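Local atomic coordinates of sarcoplasmic calcium-binding proteins II, V, VI, and VII (Branchiostoma lanceolatum, PDB entry 2SAS), a protein that binds calcium ions through EF-hand sites and, like parvalbumins, seems more abundant in fast contracting muscles, a distribution that does not reveal its role. Residues Lys7-Phe12 / Tyr166-Ser171; Leu83-Lys88 / Pro100-Asn105. All blocks are in the same frame, centred on the assembly; numbering follows the deposited sequence.

In the fold
Near the N terminus, helix 4-18 supplies residues 7-12 to contact 1; the chain must then run through all three calcium-binding loops before helix 158-170 returns residues 166-171 to it. Inside this large loop lies contact 2, a short closure in which helix 79-91 folds back on residues 100-105 at the start of helix 103-114, joining EF-hand 2 to EF-hand 3. The two contacts touch: Trp86 CZ2 lies 3.3 Å from Leu169 CD1, while Ile10 CD1 packs on Trp86 CB, so helices 4-18, 79-91 and 158-170 meet at Trp86, and contact 2 brings in the start of helix 103-114.

Contact 1 of 2, residues Lys7-Phe12 / Tyr166-Ser171; sequences KQKIKF and YRLLTS
The CA atoms of Lys9 and Ile10 come nearest those of Leu168 and Leu169 where two helical segments, 7-12 and 166-170, pass with their axes 8.7 Å apart and their directions 121° from parallel. The pair brings the first helix of EF-hand 1, which leads to the calcium ligand Asp19, against the last helix of EF-hand 4, and shows how the ends of a four-EF-hand chain can be joined. Lys9 has the largest share of the contact. Its aliphatic part slides alongside Leu168 in the opposite direction, Lys9 CB lying 3.5 Å from Leu168 CD2, and a bend at chi3 (-53°) turns the ammonium end in toward the finish of helix 158-170. There Lys9 NZ donates to Ser171 O at 2.7 Å, meeting the carbonyl at 132° at the oxygen and tilted from its plane; a second, weak bond runs from NZ to Arg167 O at 3.3 Å. The buried amine is thus held by one good and one weak bond to main-chain oxygens just at and beyond the helix end, where the partial negative charge of the C terminus would probably favour its positive charge. A methionine in place of Lys9 would probably leave the Ser171 carbonyl without this charged mate and the helix end less firmly tied to helix 4-18. Asp175, outside the segments, forms a salt bridge with Arg167 and a hydrogen bond with Ser171 OG. Beside the lysine the contact is apolar: Ile10 CG1 approaches Leu169 CD1 at 4.4 Å, and Leu168 CD1 meets the Phe12 ring obliquely. Phe12 also stacks on Phe16 and packs against Gln137 of the second subunit. Within the last helical turn, Thr170 OG1 donates to Tyr166 O and sits over the centre of the Tyr166 ring.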
ATOM      1  N   LYS A   7       7.269 -13.397   0.119  1.00 19.30           N
ATOM      2  CA  LYS A   7       8.177 -12.293  -0.116  1.00 19.59           C
ATOM      3  C   LYS A   7       7.465 -10.955  -0.193  1.00 19.19           C
ATOM      4  O   LYS A   7       8.075  -9.920   0.175  1.00 19.57           O
ATOM      5  CB  LYS A   7       9.087 -12.505  -1.333  1.00 21.27           C
ATOM      6  CG  LYS A   7      10.216 -13.473  -0.956  1.00 22.62           C
ATOM      7  CD  LYS A   7      10.643 -14.366  -2.099  1.00 23.09           C
ATOM      8  CE  LYS A   7      10.951 -13.584  -3.348  1.00 25.45           C
ATOM      9  NZ  LYS A   7      11.107 -14.548  -4.494  1.00 27.72           N
ATOM     10  N   GLN A   8       6.249 -11.022  -0.632  1.00 18.32           N
ATOM     11  CA  GLN A   8       5.360  -9.844  -0.760  1.00 18.66           C
ATOM     12  C   GLN A   8       5.041  -9.274   0.632  1.00 17.55           C
ATOM     13  O   GLN A   8       5.113  -8.039   0.838  1.00 18.05           O
ATOM     14  CB  GLN A   8       4.106 -10.249  -1.477  1.00 20.55           C
ATOM     15  CG  GLN A   8       3.161  -9.241  -2.034  1.00 25.05           C
ATOM     16  CD  GLN A   8       1.870  -9.891  -2.552  1.00 29.26           C
ATOM     17  OE1 GLN A   8       1.850 -10.880  -3.299  1.00 28.61           O
ATOM     18  NE2 GLN A   8       0.790  -9.251  -2.097  1.00 29.42           N
ATOM     19  N   LYS A   9       4.696 -10.144   1.549  1.00 16.35           N
ATOM     20  CA  LYS A   9       4.312  -9.834   2.929  1.00 15.48           C
ATOM     21  C   LYS A   9       5.555  -9.457   3.695  1.00 16.36           C
ATOM     22  O   LYS A   9       5.452  -8.621   4.602  1.00 18.09           O
ATOM     23  CB  LYS A   9       3.552 -10.950   3.660  1.00 14.48           C
ATOM     24  CG  LYS A   9       2.436 -11.558   2.785  1.00 11.16           C
ATOM     25  CD  LYS A   9       1.717 -12.678   3.490  1.00 15.75           C
ATOM     26  CE  LYS A   9       2.687 -13.743   4.021  1.00 18.69           C
ATOM     27  NZ  LYS A   9       2.039 -14.964   4.501  1.00 16.50           N
ATOM     28  N   ILE A  10       6.677 -10.093   3.380  1.00 16.68           N
ATOM     29  CA  ILE A  10       7.941  -9.697   4.037  1.00 16.41           C
ATOM     30  C   ILE A  10       8.280  -8.252   3.622  1.00 15.44           C
ATOM     31  O   ILE A  10       8.641  -7.383   4.424  1.00 15.65           O
ATOM     32  CB  ILE A  10       9.084 -10.726   3.869  1.00 14.66           C
ATOM     33  CG1 ILE A  10       8.724 -12.023   4.690  1.00 18.05           C
ATOM     34  CG2 ILE A  10      10.367 -10.126   4.483  1.00 12.76           C
ATOM     35  CD1 ILE A  10       9.357 -13.341   4.184  1.00 16.89           C
ATOM     36  N   LYS A  11       8.125  -7.946   2.358  1.00 15.15           N
ATOM     37  CA  LYS A  11       8.380  -6.576   1.880  1.00 16.86           C
ATOM     38  C   LYS A  11       7.467  -5.654   2.703  1.00 17.83           C
ATOM     39  O   LYS A  11       7.908  -4.648   3.275  1.00 18.78           O
ATOM     40  CB  LYS A  11       8.216  -6.442   0.394  1.00 15.92           C
ATOM     41  CG  LYS A  11       8.718  -5.122  -0.233  1.00 17.20           C
ATOM     42  CD  LYS A  11      10.113  -4.740   0.299  1.00 14.40           C
ATOM     43  CE  LYS A  11      10.725  -3.710  -0.625  1.00 17.68           C
ATOM     44  NZ  LYS A  11      10.085  -2.369  -0.410  1.00 17.69           N
ATOM     45  N   PHE A  12       6.186  -6.043   2.794  1.00 17.40           N
ATOM     46  CA  PHE A  12       5.183  -5.320   3.551  1.00 16.08           C
ATOM     47  C   PHE A  12       5.672  -4.927   4.920  1.00 15.77           C
ATOM     48  O   PHE A  12       5.561  -3.729   5.255  1.00 17.65           O
ATOM     49  CB  PHE A  12       3.837  -6.014   3.624  1.00 16.06           C
ATOM     50  CG  PHE A  12       2.743  -5.261   4.318  1.00 15.84           C
ATOM     51  CD1 PHE A  12       2.551  -5.367   5.683  1.00 14.70           C
ATOM     52  CD2 PHE A  12       1.894  -4.440   3.555  1.00 16.83           C
ATOM     53  CE1 PHE A  12       1.495  -4.687   6.310  1.00 15.86           C
ATOM     54  CE2 PHE A  12       0.832  -3.766   4.175  1.00 15.65           C
ATOM     55  CZ  PHE A  12       0.636  -3.893   5.545  1.00 14.47           C
ATOM     56  N   TYR A 166       2.287 -13.433  13.259  1.00 15.95           N
ATOM     57  CA  TYR A 166       2.951 -14.696  12.963  1.00 16.27           C
ATOM     58  C   TYR A 166       2.608 -15.216  11.574  1.00 17.09           C
ATOM     59  O   TYR A 166       3.468 -15.655  10.791  1.00 19.09           O
ATOM     60  CB  TYR A 166       2.575 -15.829  13.969  1.00 13.75           C
ATOM     61  CG  TYR A 166       3.336 -17.098  13.642  1.00 17.31           C
ATOM     62  CD1 TYR A 166       4.730 -17.088  13.749  1.00 19.73           C
ATOM     63  CD2 TYR A 166       2.737 -18.305  13.246  1.00 18.56           C
ATOM     64  CE1 TYR A 166       5.531 -18.189  13.488  1.00 19.88           C
ATOM     65  CE2 TYR A 166       3.515 -19.424  12.952  1.00 20.49           C
ATOM     66  CZ  TYR A 166       4.899 -19.368  13.086  1.00 22.34           C
ATOM     67  OH  TYR A 166       5.670 -20.475  12.823  1.00 24.71           O
ATOM     68  N   ARG A 167       1.323 -15.199  11.270  1.00 16.87           N
ATOM     69  CA  ARG A 167       0.847 -15.722   9.979  1.00 15.64           C
ATOM     70  C   ARG A 167       1.214 -14.816   8.816  1.00 14.11           C
ATOM     71  O   ARG A 167       1.353 -15.357   7.702  1.00 14.05           O
ATOM     72  CB  ARG A 167      -0.648 -15.965  10.001  1.00 15.24           C
ATOM     73  CG  ARG A 167      -1.063 -17.042  11.021  1.00 14.18           C
ATOM     74  CD  ARG A 167      -2.582 -16.923  11.033  1.00 17.79           C
ATOM     75  NE  ARG A 167      -3.171 -18.041  11.735  1.00 22.00           N
ATOM     76  CZ  ARG A 167      -3.483 -19.176  11.084  1.00 25.34           C
ATOM     77  NH1 ARG A 167      -3.281 -19.224   9.756  1.00 25.97           N
ATOM     78  NH2 ARG A 167      -4.023 -20.195  11.737  1.00 25.93           N
ATOM     79  N   LEU A 168       1.300 -13.555   9.088  1.00 14.14           N
ATOM     80  CA  LEU A 168       1.663 -12.537   8.099  1.00 17.30           C
ATOM     81  C   LEU A 168       3.129 -12.779   7.664  1.00 17.56           C
ATOM     82  O   LEU A 168       3.502 -12.628   6.523  1.00 17.32           O
ATOM     83  CB  LEU A 168       1.587 -11.143   8.778  1.00 18.97           C
ATOM     84  CG  LEU A 168       1.480  -9.894   7.956  1.00 21.47           C
ATOM     85  CD1 LEU A 168       2.468  -8.809   8.432  1.00 23.67           C
ATOM     86  CD2 LEU A 168       1.722 -10.114   6.475  1.00 20.08           C
ATOM     87  N   LEU A 169       3.945 -13.073   8.678  1.00 18.49           N
ATOM     88  CA  LEU A 169       5.366 -13.302   8.485  1.00 18.86           C
ATOM     89  C   LEU A 169       5.657 -14.692   7.886  1.00 17.84           C
ATOM     90  O   LEU A 169       6.601 -14.795   7.067  1.00 17.39           O
ATOM     91  CB  LEU A 169       6.103 -13.011   9.792  1.00 18.19           C
ATOM     92  CG  LEU A 169       6.795 -11.687  10.036  1.00 18.16           C
ATOM     93  CD1 LEU A 169       7.685 -11.247   8.874  1.00 17.84           C
ATOM     94  CD2 LEU A 169       5.717 -10.598  10.226  1.00 19.14           C
ATOM     95  N   THR A 170       4.931 -15.715   8.272  1.00 15.79           N
ATOM     96  CA  THR A 170       5.289 -17.055   7.782  1.00 15.76           C
ATOM     97  C   THR A 170       4.471 -17.886   6.872  1.00 16.95           C
ATOM     98  O   THR A 170       5.114 -18.703   6.111  1.00 17.91           O
ATOM     99  CB  THR A 170       5.694 -17.893   9.074  1.00 15.41           C
ATOM    100  OG1 THR A 170       4.468 -18.051   9.826  1.00 16.51           O
ATOM    101  CG2 THR A 170       6.774 -17.165   9.898  1.00 14.84           C
ATOM    102  N   SER A 171       3.166 -17.712   6.730  1.00 17.29           N
ATOM    103  CA  SER A 171       2.375 -18.602   5.880  1.00 16.92           C
ATOM    104  C   SER A 171       2.738 -18.513   4.413  1.00 17.18           C
ATOM    105  O   SER A 171       2.942 -17.425   3.896  1.00 17.50           O
ATOM    106  CB  SER A 171       0.869 -18.360   6.000  1.00 16.44           C
ATOM    107  OG  SER A 171       0.561 -18.234   7.384  1.00 19.78           O
TER

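Contact 2 of 2, residues Leu83-Lys88 / Pro100-Asn105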
ATOM      1  N   LEU A  83      15.637  -9.974   4.003  1.00 18.19           N
ATOM      2  CA  LEU A  83      14.975 -11.155   3.322  1.00 18.25           C
ATOM      3  C   LEU A  83      15.667 -12.412   3.853  1.00 18.65           C
ATOM      4  O   LEU A  83      15.056 -13.341   4.395  1.00 19.63           O
ATOM      5  CB  LEU A  83      15.084 -10.951   1.833  1.00 17.16           C
ATOM      6  CG  LEU A  83      13.941 -11.286   0.911  1.00 21.01           C
ATOM      7  CD1 LEU A  83      14.441 -11.513  -0.519  1.00 19.38           C
ATOM      8  CD2 LEU A  83      13.138 -12.525   1.333  1.00 20.62           C
ATOM      9  N   ALA A  84      16.992 -12.417   3.739  1.00 18.47           N
ATOM     10  CA  ALA A  84      17.862 -13.490   4.239  1.00 17.07           C
ATOM     11  C   ALA A  84      17.521 -13.869   5.640  1.00 16.72           C
ATOM     12  O   ALA A  84      17.454 -15.072   5.939  1.00 19.36           O
ATOM     13  CB  ALA A  84      19.330 -13.060   4.150  1.00 17.68           C
ATOM     14  N   MET A  85      17.343 -12.916   6.542  1.00 17.61           N
ATOM     15  CA  MET A  85      16.977 -13.181   7.940  1.00 17.42           C
ATOM     16  C   MET A  85      15.652 -13.957   7.973  1.00 17.38           C
ATOM     17  O   MET A  85      15.516 -14.961   8.692  1.00 18.38           O
ATOM     18  CB  MET A  85      16.854 -11.922   8.778  1.00 17.50           C
ATOM     19  CG  MET A  85      16.289 -12.229  10.149  1.00 18.58           C
ATOM     20  SD  MET A  85      16.372 -10.686  11.153  1.00 21.10           S
ATOM     21  CE  MET A  85      15.197  -9.742  10.165  1.00 18.31           C
ATOM     22  N   TRP A  86      14.709 -13.521   7.186  1.00 18.58           N
ATOM     23  CA  TRP A  86      13.389 -14.215   7.158  1.00 19.58           C
ATOM     24  C   TRP A  86      13.438 -15.596   6.562  1.00 20.08           C
ATOM     25  O   TRP A  86      12.760 -16.508   7.104  1.00 19.63           O
ATOM     26  CB  TRP A  86      12.345 -13.278   6.568  1.00 18.96           C
ATOM     27  CG  TRP A  86      11.851 -12.461   7.733  1.00 18.86           C
ATOM     28  CD1 TRP A  86      12.045 -11.150   7.944  1.00 18.14           C
ATOM     29  CD2 TRP A  86      11.099 -12.959   8.848  1.00 20.38           C
ATOM     30  NE1 TRP A  86      11.453 -10.768   9.107  1.00 17.32           N
ATOM     31  CE2 TRP A  86      10.883 -11.833   9.708  1.00 19.23           C
ATOM     32  CE3 TRP A  86      10.613 -14.206   9.231  1.00 19.80           C
ATOM     33  CZ2 TRP A  86      10.172 -11.935  10.899  1.00 17.79           C
ATOM     34  CZ3 TRP A  86       9.924 -14.304  10.430  1.00 16.94           C
ATOM     35  CH2 TRP A  86       9.696 -13.196  11.239  1.00 16.71           C
ATOM     36  N   GLU A  87      14.226 -15.776   5.523  1.00 21.18           N
ATOM     37  CA  GLU A  87      14.369 -17.118   4.905  1.00 21.94           C
ATOM     38  C   GLU A  87      14.927 -18.092   5.911  1.00 20.79           C
ATOM     39  O   GLU A  87      14.509 -19.254   5.933  1.00 22.13           O
ATOM     40  CB  GLU A  87      15.203 -17.175   3.653  1.00 22.53           C
ATOM     41  CG  GLU A  87      14.856 -16.243   2.488  1.00 26.02           C
ATOM     42  CD  GLU A  87      14.909 -17.022   1.182  1.00 29.29           C
ATOM     43  OE1 GLU A  87      15.517 -18.090   1.224  1.00 29.53           O
ATOM     44  OE2 GLU A  87      14.303 -16.513   0.211  1.00 29.03           O
ATOM     45  N   LYS A  88      15.825 -17.599   6.732  1.00 21.24           N
ATOM     46  CA  LYS A  88      16.463 -18.444   7.796  1.00 21.39           C
ATOM     47  C   LYS A  88      15.405 -18.809   8.814  1.00 20.83           C
ATOM     48  O   LYS A  88      15.129 -19.991   8.994  1.00 20.66           O
ATOM     49  CB  LYS A  88      17.700 -17.762   8.288  1.00 22.04           C
ATOM     50  CG  LYS A  88      18.436 -18.029   9.542  1.00 23.20           C
ATOM     51  CD  LYS A  88      19.057 -16.779  10.183  1.00 30.13           C
ATOM     52  CE  LYS A  88      18.172 -15.684  10.696  1.00 31.12           C
ATOM     53  NZ  LYS A  88      17.726 -15.829  12.127  1.00 31.43           N
ATOM     54  N   PRO A 100      12.396 -14.292  16.134  1.00 25.02           N
ATOM     55  CA  PRO A 100      13.574 -13.681  16.754  1.00 24.97           C
ATOM     56  C   PRO A 100      13.049 -12.649  17.724  1.00 25.99           C
ATOM     57  O   PRO A 100      12.018 -11.994  17.490  1.00 26.19           O
ATOM     58  CB  PRO A 100      14.403 -13.179  15.600  1.00 25.53           C
ATOM     59  CG  PRO A 100      13.472 -13.103  14.412  1.00 24.81           C
ATOM     60  CD  PRO A 100      12.319 -14.028  14.710  1.00 24.42           C
ATOM     61  N   ALA A 101      13.791 -12.489  18.802  1.00 26.31           N
ATOM     62  CA  ALA A 101      13.488 -11.567  19.858  1.00 25.37           C
ATOM     63  C   ALA A 101      13.133 -10.162  19.439  1.00 25.22           C
ATOM     64  O   ALA A 101      12.295  -9.628  20.213  1.00 25.95           O
ATOM     65  CB  ALA A 101      14.646 -11.512  20.866  1.00 26.31           C
ATOM     66  N   TRP A 102      13.690  -9.592  18.396  1.00 24.30           N
ATOM     67  CA  TRP A 102      13.372  -8.197  18.020  1.00 22.96           C
ATOM     68  C   TRP A 102      11.864  -8.101  17.755  1.00 23.82           C
ATOM     69  O   TRP A 102      11.277  -7.035  17.936  1.00 22.48           O
ATOM     70  CB  TRP A 102      14.197  -7.685  16.832  1.00 21.16           C
ATOM     71  CG  TRP A 102      13.891  -8.324  15.529  1.00 22.29           C
ATOM     72  CD1 TRP A 102      14.460  -9.445  15.015  1.00 22.78           C
ATOM     73  CD2 TRP A 102      12.896  -7.926  14.559  1.00 23.67           C
ATOM     74  NE1 TRP A 102      13.911  -9.783  13.808  1.00 22.38           N
ATOM     75  CE2 TRP A 102      12.954  -8.861  13.495  1.00 22.79           C
ATOM     76  CE3 TRP A 102      12.000  -6.863  14.484  1.00 22.40           C
ATOM     77  CZ2 TRP A 102      12.144  -8.760  12.387  1.00 22.46           C
ATOM     78  CZ3 TRP A 102      11.169  -6.776  13.393  1.00 23.03           C
ATOM     79  CH2 TRP A 102      11.236  -7.704  12.356  1.00 23.75           C
ATOM     80  N   CYS A 103      11.324  -9.236  17.297  1.00 24.53           N
ATOM     81  CA  CYS A 103       9.894  -9.372  16.964  1.00 25.16           C
ATOM     82  C   CYS A 103       8.992  -9.213  18.193  1.00 24.61           C
ATOM     83  O   CYS A 103       7.901  -8.660  18.092  1.00 23.23           O
ATOM     84  CB  CYS A 103       9.625 -10.742  16.333  1.00 25.35           C
ATOM     85  SG  CYS A 103       9.685 -10.664  14.546  1.00 28.02           S
ATOM     86  N   GLN A 104       9.488  -9.738  19.288  1.00 24.82           N
ATOM     87  CA  GLN A 104       8.849  -9.694  20.612  1.00 24.11           C
ATOM     88  C   GLN A 104       8.693  -8.241  21.046  1.00 23.57           C
ATOM     89  O   GLN A 104       7.925  -7.954  21.970  1.00 24.39           O
ATOM     90  CB  GLN A 104       9.640 -10.494  21.648  1.00 25.53           C
ATOM     91  CG  GLN A 104      10.109 -11.876  21.204  1.00 27.55           C
ATOM     92  CD  GLN A 104       8.964 -12.759  20.737  1.00 30.06           C
ATOM     93  OE1 GLN A 104       7.836 -12.640  21.230  1.00 31.22           O
ATOM     94  NE2 GLN A 104       9.239 -13.651  19.783  1.00 29.75           N
ATOM     95  N   ASN A 105       9.407  -7.306  20.419  1.00 22.44           N
ATOM     96  CA  ASN A 105       9.206  -5.894  20.786  1.00 22.41           C
ATOM     97  C   ASN A 105       8.384  -5.191  19.690  1.00 21.66           C
ATOM     98  O   ASN A 105       7.738  -4.166  19.978  1.00 20.94           O
ATOM     99  CB  ASN A 105      10.464  -5.095  21.093  1.00 23.72           C
ATOM    100  CG  ASN A 105      10.080  -3.701  21.632  1.00 25.30           C
ATOM    101  OD1 ASN A 105       9.821  -3.608  22.842  1.00 25.71           O
ATOM    102  ND2 ASN A 105      10.084  -2.653  20.807  1.00 22.31           N
TER
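Met85 and Trp102 meet in a Met-aromatic contact that illustrates how consecutive EF-hands can be packed together through side chains, the nearest CA atoms, those of Met85 and Pro100, being 9.5 Å apart. On the methionine, chi1 (172°) and chi2, both extended, carry SD to 3.7 Å from Trp102 NE1, and the bend at chi3 (65°) turns CE in beside Trp102 CZ2, an oblique approach to the indole. Trp86 supplies the other half of the tight part: its NE1 comes in at the edge of the Trp102 ring, in plane, 3.9 Å from Trp102 CZ2. Cys103 SG touches both indoles, above one face of Trp102 toward its rim and at the edge of Trp86, 3.9 Å from Trp86 CZ2. Pro100 CD adds a looser touch at Trp86 CH2, 4.4 Å away. From the core the packing thins toward solvent, where Lys88 NZ comes no nearer than 5.5 Å, to Pro100 CB, and Ala101 is exposed. Tyr165 of helix 158-170 packs on both Trp102 and Cys103. With two sulfurs and two indoles meeting and hydrogen bonds absent between the segments, cohesion probably rests on dispersion, polarisable sulfur and complementary shape.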